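Local structure of aldehyde dehydrogenase (Bartonella henselae, 3I44) at residues R63-A68 with S233-H238; L157-I162 with G484-L489; G163-I168 with A188-V193; S203-A208 with L223-G228; E242-T247 with T263-C268. The protein probably oxidises aldehydes to carboxylic acids with a nicotinamide adenine dinucleotide as electron acceptor, as other members of the aldehyde dehydrogenase family do. The protein carries 1 engineered substitution. All blocks are in the same frame, centred on the assembly; numbering follows the deposited sequence. Where two conformers were deposited one is given.

Contact 1: residues R63-A68 with S233-H238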
# COMPACT_ATOMS: atom_id res chain seq x y z
N ARG A 63 1.88 25.91 11.20
CA ARG A 63 3.25 26.40 11.50
C ARG A 63 4.02 25.50 12.45
O ARG A 63 5.20 25.27 12.26
CB ARG A 63 3.25 27.85 12.05
N ASP A 64 3.36 25.00 13.50
CA ASP A 64 4.02 24.08 14.44
C ASP A 64 4.37 22.78 13.70
O ASP A 64 5.42 22.20 13.91
CB ASP A 64 3.14 23.75 15.65
CG ASP A 64 2.71 24.98 16.41
OD1 ASP A 64 3.60 25.79 16.78
OD2 ASP A 64 1.50 25.13 16.67
N ALA A 65 3.48 22.34 12.83
CA ALA A 65 3.76 21.15 12.02
C ALA A 65 4.98 21.38 11.12
O ALA A 65 5.84 20.51 11.02
CB ALA A 65 2.56 20.77 11.19
N ASP A 66 5.07 22.56 10.48
CA ASP A 66 6.19 22.83 9.57
C ASP A 66 7.48 22.79 10.35
O ASP A 66 8.45 22.23 9.88
CB ASP A 66 6.05 24.17 8.83
CG ASP A 66 4.92 24.17 7.81
OD1 ASP A 66 4.52 23.12 7.28
OD2 ASP A 66 4.39 25.27 7.55
N LYS A 67 7.49 23.36 11.55
CA LYS A 67 8.66 23.36 12.43
C LYS A 67 9.12 21.93 12.74
O LYS A 67 10.28 21.58 12.57
CB LYS A 67 8.34 24.03 13.78
CG LYS A 67 8.68 25.52 13.97
CD LYS A 67 8.55 25.95 15.48
CE LYS A 67 9.69 25.38 16.39
NZ LYS A 67 9.52 25.72 17.87
N ALA A 68 8.19 21.12 13.26
CA ALA A 68 8.45 19.70 13.55
C ALA A 68 9.00 18.96 12.31
O ALA A 68 10.04 18.30 12.38
CB ALA A 68 7.18 19.03 14.09
N SER A 233 -4.79 16.09 9.09
CA SER A 233 -4.96 16.27 7.65
C SER A 233 -3.77 16.98 7.02
O SER A 233 -3.37 16.62 5.92
CB SER A 233 -6.23 17.05 7.33
OG SER A 233 -7.30 16.52 8.07
N TYR A 234 -3.24 17.99 7.70
CA TYR A 234 -2.10 18.73 7.19
C TYR A 234 -0.82 17.84 7.06
O TYR A 234 -0.09 17.90 6.06
CB TYR A 234 -1.83 19.94 8.10
CG TYR A 234 -0.73 20.84 7.58
CD1 TYR A 234 -0.92 21.61 6.42
CD2 TYR A 234 0.50 20.89 8.21
CE1 TYR A 234 0.11 22.45 5.93
CE2 TYR A 234 1.54 21.71 7.74
CZ TYR A 234 1.34 22.48 6.60
OH TYR A 234 2.36 23.30 6.15
N LEU A 235 -0.54 17.02 8.07
CA LEU A 235 0.52 16.01 7.95
C LEU A 235 0.28 15.05 6.76
O LEU A 235 1.18 14.78 5.96
CB LEU A 235 0.64 15.19 9.26
CG LEU A 235 1.10 15.93 10.52
CD1 LEU A 235 1.16 14.97 11.73
CD2 LEU A 235 2.45 16.62 10.35
N SER A 236 -0.94 14.54 6.62
CA SER A 236 -1.20 13.57 5.57
C SER A 236 -1.05 14.16 4.17
O SER A 236 -0.80 13.43 3.22
CB SER A 236 -2.58 12.96 5.74
OG SER A 236 -3.54 13.99 5.72
N ALA A 237 -1.14 15.48 4.04
CA ALA A 237 -0.97 16.14 2.75
C ALA A 237 0.39 16.81 2.57
O ALA A 237 0.67 17.34 1.51
CB ALA A 237 -2.14 17.16 2.51
N HIS A 238 1.26 16.76 3.58
CA HIS A 238 2.49 17.55 3.54
C HIS A 238 3.50 16.94 2.54
O HIS A 238 3.75 15.73 2.55
CB HIS A 238 3.10 17.67 4.93
CG HIS A 238 4.06 18.81 5.06
ND1 HIS A 238 5.33 18.77 4.54
CD2 HIS A 238 3.92 20.02 5.63
CE1 HIS A 238 5.94 19.91 4.80
NE2 HIS A 238 5.11 20.69 5.47
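Polar contact between helix 62-79 and the end of helix 228-237, with His-238 just beyond it, converges on OD1 of Asp-66, which accepts from both Tyr-234 and His-238. The phenol OH of Tyr-234 is modelled 2.4 Å from it, a hydrogen bond so short that its exact length is doubtful, with the oxygen at the edge of the ring, in its plane. NE2 of His-238 reaches the same OD1 at 3.1 Å with a bent N-H...O angle of 139°. It comes to the anti side of the carboxylate, whereas the oxygen stays close to the imidazole plane. The carboxylate is turned well out of the Tyr-234 ring plane. ND1 of His-238 is hydrogen-bonded to the backbone N of Asp-240.

The contact joins two helices packed against the sheet of the Rossmann-like domain of the aldehyde dehydrogenase fold. Their local axes cross at -43° and come no closer than 10.5 Å, so side chains have to bridge the gap. CG of Tyr-234 stands anti to the backbone N (chi1 -175°), which carries the ring across to the facing helix.

Apolar contact centres on Ala-65. Its CB packs at the edge of the Tyr-234 ring, 3.6 Å from CD2, and approaches the CD2 methyl of Leu-235 at 4.2 Å. Ile-69, farther along helix 62-79, touches the side chains of both Leu-235 and His-238.

Contact 2: residues L157-I162 with G484-L489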
# COMPACT_ATOMS: atom_id res chain seq x y z
N LEU A 157 19.02 -7.33 -2.90
CA LEU A 157 17.93 -6.51 -2.38
C LEU A 157 18.44 -5.65 -1.24
O LEU A 157 19.12 -6.13 -0.33
CB LEU A 157 16.76 -7.40 -1.95
CG LEU A 157 15.47 -6.74 -1.43
CD1 LEU A 157 14.66 -6.15 -2.58
CD2 LEU A 157 14.59 -7.74 -0.66
N HIS A 158 18.14 -4.36 -1.31
CA HIS A 158 18.56 -3.39 -0.28
C HIS A 158 17.30 -2.78 0.30
O HIS A 158 16.32 -2.55 -0.43
CB HIS A 158 19.40 -2.24 -0.87
CG HIS A 158 20.88 -2.38 -0.71
ND1 HIS A 158 21.73 -1.30 -0.63
CD2 HIS A 158 21.67 -3.48 -0.66
CE1 HIS A 158 22.97 -1.73 -0.52
NE2 HIS A 158 22.96 -3.05 -0.54
N TYR A 159 17.30 -2.55 1.61
CA TYR A 159 16.20 -1.84 2.27
C TYR A 159 16.71 -0.47 2.67
O TYR A 159 17.79 -0.36 3.30
CB TYR A 159 15.71 -2.57 3.53
CG TYR A 159 15.01 -3.90 3.27
CD1 TYR A 159 13.65 -3.95 3.07
CD2 TYR A 159 15.73 -5.08 3.19
CE1 TYR A 159 13.02 -5.13 2.82
CE2 TYR A 159 15.12 -6.28 2.94
CZ TYR A 159 13.76 -6.31 2.76
OH TYR A 159 13.09 -7.51 2.50
N ASP A 160 15.95 0.57 2.34
CA ASP A 160 16.30 1.97 2.68
C ASP A 160 15.20 2.62 3.53
O ASP A 160 14.00 2.45 3.25
CB ASP A 160 16.39 2.82 1.40
CG ASP A 160 17.67 2.58 0.57
OD1 ASP A 160 18.76 2.44 1.15
OD2 ASP A 160 17.54 2.62 -0.68
N ALA A 161 15.59 3.42 4.52
CA ALA A 161 14.64 4.25 5.24
C ALA A 161 13.69 4.96 4.25
O ALA A 161 14.15 5.64 3.34
CB ALA A 161 15.37 5.28 6.09
N ILE A 162 12.38 4.80 4.42
CA ILE A 162 11.41 5.44 3.52
C ILE A 162 11.56 6.97 3.54
O ILE A 162 11.36 7.64 2.52
CB ILE A 162 9.94 4.96 3.77
CG1 ILE A 162 9.08 5.24 2.53
CG2 ILE A 162 9.35 5.61 5.03
CD1 ILE A 162 7.68 4.47 2.45
N GLY A 484 6.37 -4.88 10.72
CA GLY A 484 6.24 -3.51 11.13
C GLY A 484 7.46 -2.70 10.79
O GLY A 484 7.34 -1.54 10.37
N ILE A 485 8.64 -3.32 10.94
CA ILE A 485 9.91 -2.69 10.54
C ILE A 485 9.90 -2.38 9.03
O ILE A 485 10.34 -1.29 8.61
CB ILE A 485 11.14 -3.56 10.91
CG1 ILE A 485 11.31 -3.61 12.43
CG2 ILE A 485 12.41 -2.98 10.30
CD1 ILE A 485 12.17 -4.75 12.95
N LYS A 486 9.40 -3.34 8.24
CA LYS A 486 9.39 -3.21 6.77
C LYS A 486 8.41 -2.15 6.24
O LYS A 486 8.64 -1.62 5.15
CB LYS A 486 9.14 -4.53 6.06
CG LYS A 486 10.36 -5.42 6.12
CD LYS A 486 10.07 -6.86 5.71
CE LYS A 486 11.37 -7.62 5.57
NZ LYS A 486 11.10 -9.05 5.17
N GLU A 487 7.33 -1.87 6.95
CA GLU A 487 6.47 -0.78 6.54
C GLU A 487 7.22 0.56 6.49
O GLU A 487 6.79 1.48 5.81
CB GLU A 487 5.25 -0.64 7.47
CG GLU A 487 4.25 -1.80 7.46
CD GLU A 487 2.89 -1.40 8.06
OE1 GLU A 487 2.86 -0.78 9.15
OE2 GLU A 487 1.86 -1.71 7.42
N PHE A 488 8.34 0.69 7.21
CA PHE A 488 9.14 1.95 7.19
C PHE A 488 10.37 1.92 6.25
O PHE A 488 11.26 2.80 6.30
CB PHE A 488 9.50 2.36 8.62
CG PHE A 488 8.29 2.81 9.42
CD1 PHE A 488 7.82 4.11 9.31
CD2 PHE A 488 7.63 1.93 10.26
CE1 PHE A 488 6.68 4.52 10.02
CE2 PHE A 488 6.50 2.32 10.99
CZ PHE A 488 6.03 3.61 10.86
N LEU A 489 10.40 0.90 5.38
CA LEU A 489 11.51 0.71 4.43
C LEU A 489 11.00 0.67 3.00
O LEU A 489 9.94 0.12 2.76
CB LEU A 489 12.21 -0.64 4.71
CG LEU A 489 12.88 -0.65 6.09
CD1 LEU A 489 13.32 -2.06 6.55
CD2 LEU A 489 14.04 0.33 6.08
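Leu-489 lies against the backbone of Asp-160 and Ala-161 where the chain leaves helix 481-486 through a type I turn, Lys-486 to Leu-489, and enters strand 489-494. That strand runs antiparallel to the 156-161 part of strand 156-168; with strand 145-147 they form the arm that, as in other aldehyde dehydrogenases, probably serves oligomerisation. The contact catches its first residue: Ala-161 and Leu-489 form a non-hydrogen-bonded pair whose CA atoms are 4.8 Å apart and whose side chains diverge.

The tight part is mostly backbone. The N-H of Ile-162 donates to the carbonyl O of Phe-488 at 3.0 Å; the bond is straight at hydrogen (165°), but the donor sits above the carbonyl plane. Beside it, CA of Leu-489 makes a C-H...O contact of 3.3 Å with O of Asp-160. The CD2 methyl of Leu-489 rests over this same peptide, while CB and CG2 of Ile-162 close on the Phe-488 carbonyl. Phe-488 sends its ring away toward helix 174-188.

Toward the outer side the fit is looser. With CG anti to the carbonyl carbon (chi1 -68°), Tyr-159 lays its ring edge beside CB of Leu-489, and its own CB is 3.9 Å from CD1 of Leu-489. The carboxylate of Asp-160 makes a salt bridge with Lys-492, and Asp-160 also packs on Ala-448 of the second subunit. The phenol of Tyr-159 is hydrogen-bonded to Glu-146, and the extended Lys-486 chain passes obliquely by it, bringing CE to 3.5 Å from the Tyr-159 OH.

Contact 3: residues G163-I168 with A188-V193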
# COMPACT_ATOMS: atom_id res chain seq x y z
N GLY A 163 11.97 7.51 4.69
CA GLY A 163 12.18 8.96 4.83
C GLY A 163 11.61 9.53 6.12
O GLY A 163 11.65 8.90 7.17
N VAL A 164 11.08 10.76 6.02
CA VAL A 164 10.48 11.44 7.14
C VAL A 164 9.03 11.02 7.14
O VAL A 164 8.38 11.08 6.12
CB VAL A 164 10.62 12.98 7.04
CG1 VAL A 164 10.16 13.61 8.34
CG2 VAL A 164 12.07 13.42 6.75
N VAL A 165 8.51 10.58 8.28
CA VAL A 165 7.19 9.99 8.36
C VAL A 165 6.29 10.67 9.35
O VAL A 165 6.74 11.25 10.36
CB VAL A 165 7.28 8.47 8.64
CG1 VAL A 165 8.21 7.84 7.58
CG2 VAL A 165 7.84 8.20 10.05
N GLY A 166 5.00 10.58 9.06
CA GLY A 166 3.93 11.06 9.95
C GLY A 166 3.24 9.93 10.68
O GLY A 166 2.82 8.94 10.06
N LEU A 167 3.11 10.08 11.99
CA LEU A 167 2.55 9.06 12.87
C LEU A 167 1.37 9.64 13.61
O LEU A 167 1.50 10.67 14.25
CB LEU A 167 3.60 8.55 13.87
CG LEU A 167 4.96 8.10 13.31
CD1 LEU A 167 5.86 7.53 14.40
CD2 LEU A 167 4.76 7.05 12.17
N ILE A 168 0.22 8.97 13.55
CA ILE A 168 -1.00 9.48 14.19
C ILE A 168 -1.65 8.37 14.98
O ILE A 168 -1.93 7.29 14.44
CB ILE A 168 -2.02 10.05 13.18
CG1 ILE A 168 -1.43 11.26 12.46
CG2 ILE A 168 -3.37 10.42 13.88
CD1 ILE A 168 -2.27 11.74 11.26
N ALA A 188 14.29 1.40 11.37
CA ALA A 188 14.38 1.52 9.92
C ALA A 188 15.29 2.70 9.48
O ALA A 188 15.71 2.75 8.33
CB ALA A 188 12.99 1.68 9.30
N GLY A 189 15.59 3.61 10.39
CA GLY A 189 16.41 4.80 10.07
C GLY A 189 15.61 6.04 9.65
O GLY A 189 16.18 6.99 9.07
N CYS A 190 14.31 6.02 9.90
CA CYS A 190 13.44 7.17 9.63
C CYS A 190 13.47 8.18 10.76
O CYS A 190 13.76 7.82 11.89
CB CYS A 190 11.99 6.72 9.45
SG CYS A 190 11.72 5.69 8.04
N THR A 191 13.11 9.42 10.46
CA THR A 191 12.75 10.43 11.47
C THR A 191 11.24 10.67 11.34
O THR A 191 10.58 10.23 10.36
CB THR A 191 13.57 11.72 11.26
OG1 THR A 191 13.23 12.27 10.00
CG2 THR A 191 15.10 11.43 11.28
N MET A 192 10.64 11.33 12.32
CA MET A 192 9.17 11.27 12.44
C MET A 192 8.55 12.44 13.18
O MET A 192 9.19 13.04 14.03
CB MET A 192 8.73 9.97 13.15
CG MET A 192 9.24 9.84 14.58
SD MET A 192 9.65 8.13 15.05
CE MET A 192 11.15 7.91 14.11
N VAL A 193 7.30 12.73 12.84
CA VAL A 193 6.44 13.60 13.62
C VAL A 193 5.23 12.80 14.07
O VAL A 193 4.49 12.25 13.24
CB VAL A 193 6.00 14.86 12.86
CG1 VAL A 193 5.07 15.75 13.76
CG2 VAL A 193 7.22 15.65 12.40
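Val-165 is gripped by Thr-191 and Val-193 through both its backbone groups, the pattern of a residue in parallel pairing. Its N donates to O of Thr-191 at 3.0 Å, and its O accepts from N of Val-193 at 2.9 Å, the donor lying nearly along the C=O axis. A third bond, from N of Leu-167 to O of Val-193, is also 2.9 Å long and continues the register of Val-165 with Met-192 and Gly-166 with Val-193. A C-H...O contact of 3.2 Å from CA of Met-192 to O of Val-165 tightens the middle. At the start of the strands the pairing gives out: the O of Gly-163 and the N of Thr-191 are buried without a polar partner, and O of Gly-163 faces CB of Cys-190 instead.

Side chains then fill the two faces. On one, Val-165 and Met-192 lie side by side and point the same way, with CG2 of Val-165 3.7 Å from CB of Met-192. The Met-192 chain, bent at chi2 and chi3, brings SD to 3.9 Å from CD1 of Leu-167. On the other face both methyls of Val-164 rest on OG1 of Thr-191, which is hydrogen-bonded to the carbonyl of Ala-72.

The strands are the two arms of a beta-alpha-beta crossover of the Rossmann-like domain. Helix 174-188 links them, ending in a Schellman motif at Gly-189, and packs over Leu-167 and Met-192; helix 62-79 covers Val-164, Thr-191 and Val-193 on the other face.

Contact 4: residues S203-A208 with L223-G228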
# COMPACT_ATOMS: atom_id res chain seq x y z
N SER A 203 0.10 10.38 27.75
CA SER A 203 0.93 9.19 27.73
C SER A 203 2.03 9.35 26.69
O SER A 203 3.17 9.03 26.97
CB SER A 203 0.10 7.93 27.52
OG SER A 203 -0.82 8.05 26.45
N ALA A 204 1.66 9.86 25.51
CA ALA A 204 2.60 10.17 24.42
C ALA A 204 3.61 11.23 24.81
O ALA A 204 4.79 11.14 24.47
CB ALA A 204 1.84 10.60 23.15
N MET A 205 3.16 12.22 25.56
CA MET A 205 4.09 13.27 26.02
C MET A 205 5.11 12.68 27.00
O MET A 205 6.28 13.02 26.96
CB MET A 205 3.31 14.43 26.65
CG MET A 205 2.47 15.11 25.58
SD MET A 205 1.49 16.48 26.16
CE MET A 205 2.76 17.73 26.41
N LEU A 206 4.67 11.79 27.87
CA LEU A 206 5.62 11.07 28.76
C LEU A 206 6.57 10.17 27.92
O LEU A 206 7.76 10.09 28.19
CB LEU A 206 4.87 10.25 29.82
CG LEU A 206 5.66 9.33 30.76
CD1 LEU A 206 6.83 10.09 31.49
CD2 LEU A 206 4.68 8.62 31.79
N PHE A 207 6.04 9.53 26.88
CA PHE A 207 6.88 8.74 25.97
C PHE A 207 7.94 9.63 25.34
O PHE A 207 9.11 9.25 25.22
CB PHE A 207 6.04 8.04 24.91
CG PHE A 207 6.81 7.10 24.04
CD1 PHE A 207 7.13 5.83 24.50
CD2 PHE A 207 7.23 7.48 22.79
CE1 PHE A 207 7.86 4.94 23.71
CE2 PHE A 207 7.95 6.59 21.98
CZ PHE A 207 8.25 5.32 22.45
N ALA A 208 7.53 10.86 24.99
CA ALA A 208 8.47 11.86 24.51
C ALA A 208 9.58 12.10 25.52
O ALA A 208 10.74 12.17 25.14
CB ALA A 208 7.77 13.19 24.17
N LEU A 223 7.06 15.61 18.65
CA LEU A 223 5.67 15.47 19.07
C LEU A 223 4.99 16.84 19.05
O LEU A 223 5.49 17.80 19.67
CB LEU A 223 5.57 14.80 20.47
CG LEU A 223 4.13 14.60 21.03
CD1 LEU A 223 4.06 13.49 22.08
CD2 LEU A 223 3.57 15.89 21.63
N ILE A 224 3.90 16.92 18.30
CA ILE A 224 3.01 18.08 18.34
C ILE A 224 1.60 17.57 18.63
O ILE A 224 1.20 16.52 18.12
CB ILE A 224 3.02 18.90 17.01
CG1 ILE A 224 2.57 18.04 15.82
CG2 ILE A 224 4.39 19.54 16.80
CD1 ILE A 224 2.48 18.78 14.50
N ASN A 225 0.87 18.28 19.48
CA ASN A 225 -0.54 17.96 19.71
C ASN A 225 -1.39 18.70 18.71
O ASN A 225 -0.95 19.66 18.06
CB ASN A 225 -0.95 18.30 21.15
CG ASN A 225 -0.37 17.33 22.17
OD1 ASN A 225 0.22 17.74 23.17
ND2 ASN A 225 -0.51 16.05 21.89
N GLY A 226 -2.62 18.21 18.51
CA GLY A 226 -3.49 18.82 17.54
C GLY A 226 -4.64 17.91 17.26
O GLY A 226 -4.69 16.80 17.82
N ASP A 227 -5.55 18.36 16.39
CA ASP A 227 -6.74 17.56 16.05
C ASP A 227 -6.61 16.94 14.68
O ASP A 227 -5.62 17.18 13.98
CB ASP A 227 -8.03 18.39 16.22
CG ASP A 227 -8.28 19.41 15.10
OD1 ASP A 227 -7.40 19.70 14.25
OD2 ASP A 227 -9.42 19.92 15.07
N GLY A 228 -7.59 16.14 14.30
CA GLY A 228 -7.56 15.48 13.00
C GLY A 228 -7.77 16.44 11.85
O GLY A 228 -7.05 16.41 10.84
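Leu-223 plugs its CD1 methyl into a shallow hollow on helix 202-213 formed by Ala-204, Met-205 and Ala-208. This helix connects the parallel strands 191-195 and 221-223 of the Rossmann-like domain, a beta-alpha-beta arrangement, and packs here on the end of the second strand and on the loop that leads on to helix 228-237. No hydrogen bond crosses the contact.

The hollow has a small floor and one raised wall. Two alanines one helical turn apart make the floor, with CB of Ala-204 3.8 Å and CB of Ala-208 4.3 Å from CD1 of Leu-223. The same methyl settles even closer to the backbone, 3.4 Å from O of Ala-204. CG of Leu-223 is anti to the backbone N (chi1 -180°), which extends the branch straight at the helix. Met-205 is the wall: its side chain crosses Leu-223 at about a right angle, and its CG touches both leucine methyls at 4.2 Å.

Beyond this wall Met-205 bends at chi3, and its end meets the amide of Asn-225, again crosswise. Asn-225 also touches Pro-196 and Pro-201, and Lys-25 of strand 23-30 touches Met-205. SD of Met-205 comes 3.5 Å from OD1 of Asn-225.

Contact 5: residues E242-T247 with T263-C268. Engineered in segment 242-247: Glu-242 (natural residue Gly).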
# COMPACT_ATOMS: atom_id res chain seq x y z
N GLU A 242 7.06 11.20 3.56
CA GLU A 242 6.96 10.18 2.53
C GLU A 242 5.98 9.05 2.91
O GLU A 242 5.59 8.22 2.07
CB GLU A 242 8.35 9.75 2.10
CG GLU A 242 8.66 10.22 0.59
CD GLU A 242 8.35 9.06 -0.31
OE1 GLU A 242 7.22 8.93 -0.88
OE2 GLU A 242 9.28 8.18 -0.32
N MET A 243 5.51 9.07 4.14
CA MET A 243 4.61 8.04 4.64
C MET A 243 3.79 8.53 5.79
O MET A 243 4.28 9.32 6.59
CB MET A 243 5.42 6.83 5.10
CG MET A 243 4.64 5.84 5.94
SD MET A 243 5.67 4.47 6.24
CE MET A 243 4.58 3.40 7.26
N ILE A 244 2.56 8.04 5.88
CA ILE A 244 1.71 8.26 7.03
C ILE A 244 1.28 6.92 7.60
O ILE A 244 0.72 6.10 6.86
CB ILE A 244 0.42 9.00 6.69
CG1 ILE A 244 0.75 10.42 6.29
CG2 ILE A 244 -0.50 9.08 7.94
CD1 ILE A 244 1.28 11.26 7.41
N SER A 245 1.56 6.72 8.90
CA SER A 245 1.05 5.58 9.66
C SER A 245 -0.07 6.06 10.57
O SER A 245 0.16 6.84 11.47
CB SER A 245 2.15 4.90 10.47
OG SER A 245 1.61 3.73 11.05
N PHE A 246 -1.28 5.55 10.34
CA PHE A 246 -2.45 6.02 11.05
C PHE A 246 -3.24 4.88 11.69
O PHE A 246 -3.52 3.88 11.07
CB PHE A 246 -3.36 6.83 10.10
CG PHE A 246 -4.70 7.20 10.69
CD1 PHE A 246 -4.87 8.40 11.35
CD2 PHE A 246 -5.77 6.35 10.58
CE1 PHE A 246 -6.10 8.73 11.89
CE2 PHE A 246 -7.00 6.67 11.10
CZ PHE A 246 -7.16 7.86 11.79
N THR A 247 -3.57 5.05 12.96
CA THR A 247 -4.46 4.14 13.68
C THR A 247 -5.65 4.98 14.18
O THR A 247 -5.45 6.01 14.80
CB THR A 247 -3.74 3.50 14.86
OG1 THR A 247 -2.63 2.74 14.37
CG2 THR A 247 -4.67 2.61 15.67
N THR A 263 0.50 13.37 -2.98
CA THR A 263 1.95 13.23 -2.94
C THR A 263 2.39 11.75 -3.02
O THR A 263 3.56 11.45 -2.83
CB THR A 263 2.53 13.90 -1.72
OG1 THR A 263 1.83 13.44 -0.57
CG2 THR A 263 2.38 15.44 -1.83
N LEU A 264 1.45 10.84 -3.31
CA LEU A 264 1.74 9.42 -3.46
C LEU A 264 2.55 8.83 -2.29
O LEU A 264 3.50 8.08 -2.49
CB LEU A 264 2.47 9.19 -4.78
CG LEU A 264 1.62 9.55 -6.00
CD1 LEU A 264 2.47 9.72 -7.27
CD2 LEU A 264 0.50 8.49 -6.19
N LYS A 265 2.18 9.23 -1.07
CA LYS A 265 2.78 8.68 0.15
C LYS A 265 2.41 7.22 0.30
O LYS A 265 1.36 6.78 -0.16
CB LYS A 265 2.27 9.42 1.39
CG LYS A 265 2.65 10.85 1.50
CD LYS A 265 2.01 11.42 2.75
CE LYS A 265 2.44 12.84 3.04
NZ LYS A 265 2.20 13.71 1.94
N ARG A 266 3.27 6.46 0.94
CA ARG A 266 2.81 5.20 1.50
C ARG A 266 1.84 5.51 2.66
O ARG A 266 2.12 6.32 3.54
CB ARG A 266 3.99 4.35 1.99
CG ARG A 266 3.54 3.10 2.77
CD ARG A 266 4.73 2.28 3.16
NE ARG A 266 5.31 1.56 2.02
CZ ARG A 266 6.53 1.03 2.03
NH1 ARG A 266 7.32 1.16 3.10
NH2 ARG A 266 6.97 0.39 0.97
N VAL A 267 0.69 4.84 2.65
CA VAL A 267 -0.28 5.03 3.68
C VAL A 267 -0.56 3.69 4.36
O VAL A 267 -1.01 2.74 3.71
CB VAL A 267 -1.59 5.63 3.10
CG1 VAL A 267 -2.66 5.75 4.20
CG2 VAL A 267 -1.30 7.01 2.43
N CYS A 268 -0.25 3.60 5.65
CA CYS A 268 -0.51 2.38 6.42
C CYS A 268 -1.62 2.63 7.47
O CYS A 268 -1.48 3.48 8.33
CB CYS A 268 0.79 1.87 7.08
SG CYS A 268 1.98 1.37 5.83
O HOH W 1 5.97 10.05 -2.96
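A beta-alpha-beta unit of the Rossmann-like domain closes here: strands 243-247 and 266-270, joined by helix 250-261, run parallel, Met-243 pairing with Arg-266, Ile-244 with Val-267 and Ser-245 with Cys-268. Four backbone bonds tie them. The first, from N of Arg-266 to O of Glu-242, is 3.1 Å and bent. Ile-244 then uses both its N and its O, to Arg-266 O and Cys-268 N, each at 2.9 Å. The last, from N of Phe-246 to O of Cys-268, is almost perfectly straight (176°). The axes diverge by only 7°.

On the face of Met-243 and Cys-268, the fully extended methionine runs past Arg-266, with SD 3.9 Å from its CD, and presses its CE methyl on SG of Cys-268 at 3.6 Å. Arg-266 bends at chi3, which brings NH1 to the carbonyls of Glu-487 and Leu-489, its hydrogen-bond acceptors. Ser-245, on this face too, is hydrogen-bonded to Lys-181. The opposite face carries Ile-244, whose CG1 meets CD of Lys-265 at 3.9 Å. The aliphatic part of this lysine lies along the Glu-242 carbonyl; its NZ turns at chi4 to donate to OG1 of Thr-263, and also binds the carbonyl of His-238.

Glu-242 is an engineered residue in place of glycine. Its OE2 forms salt bridges with Arg-451 and Arg-476 of the second subunit, and a water bridges the two segments, 2.7 Å from OE1 of Glu-242 and 2.8 Å from O of Thr-263.

How the contacts relate
Contacts 2, 3 and 5 belong to one mixed sheet, with strand 156-168 at its hub: contacts 2 and 3 both use it, and contact 5 is joined to contact 3 by backbone bonds of Gly-166 to Met-243 and Ser-245. Their centres lie 10 to 13 Å apart. Contacts 2 and 5 both touch the second subunit. Contacts 1 and 4 lie farther from contact 2, 23 and 25 Å between centres, and share a core in which Ile-224 meets Ala-65, Ala-68 and Val-193. The bound sodium ion is about 11 Å from the Asn-225 side chain of contact 4, whose Ser-203 is hydrogen-bonded to Glu-112, a residue of the sodium site together with Ile-46 and Ile-199.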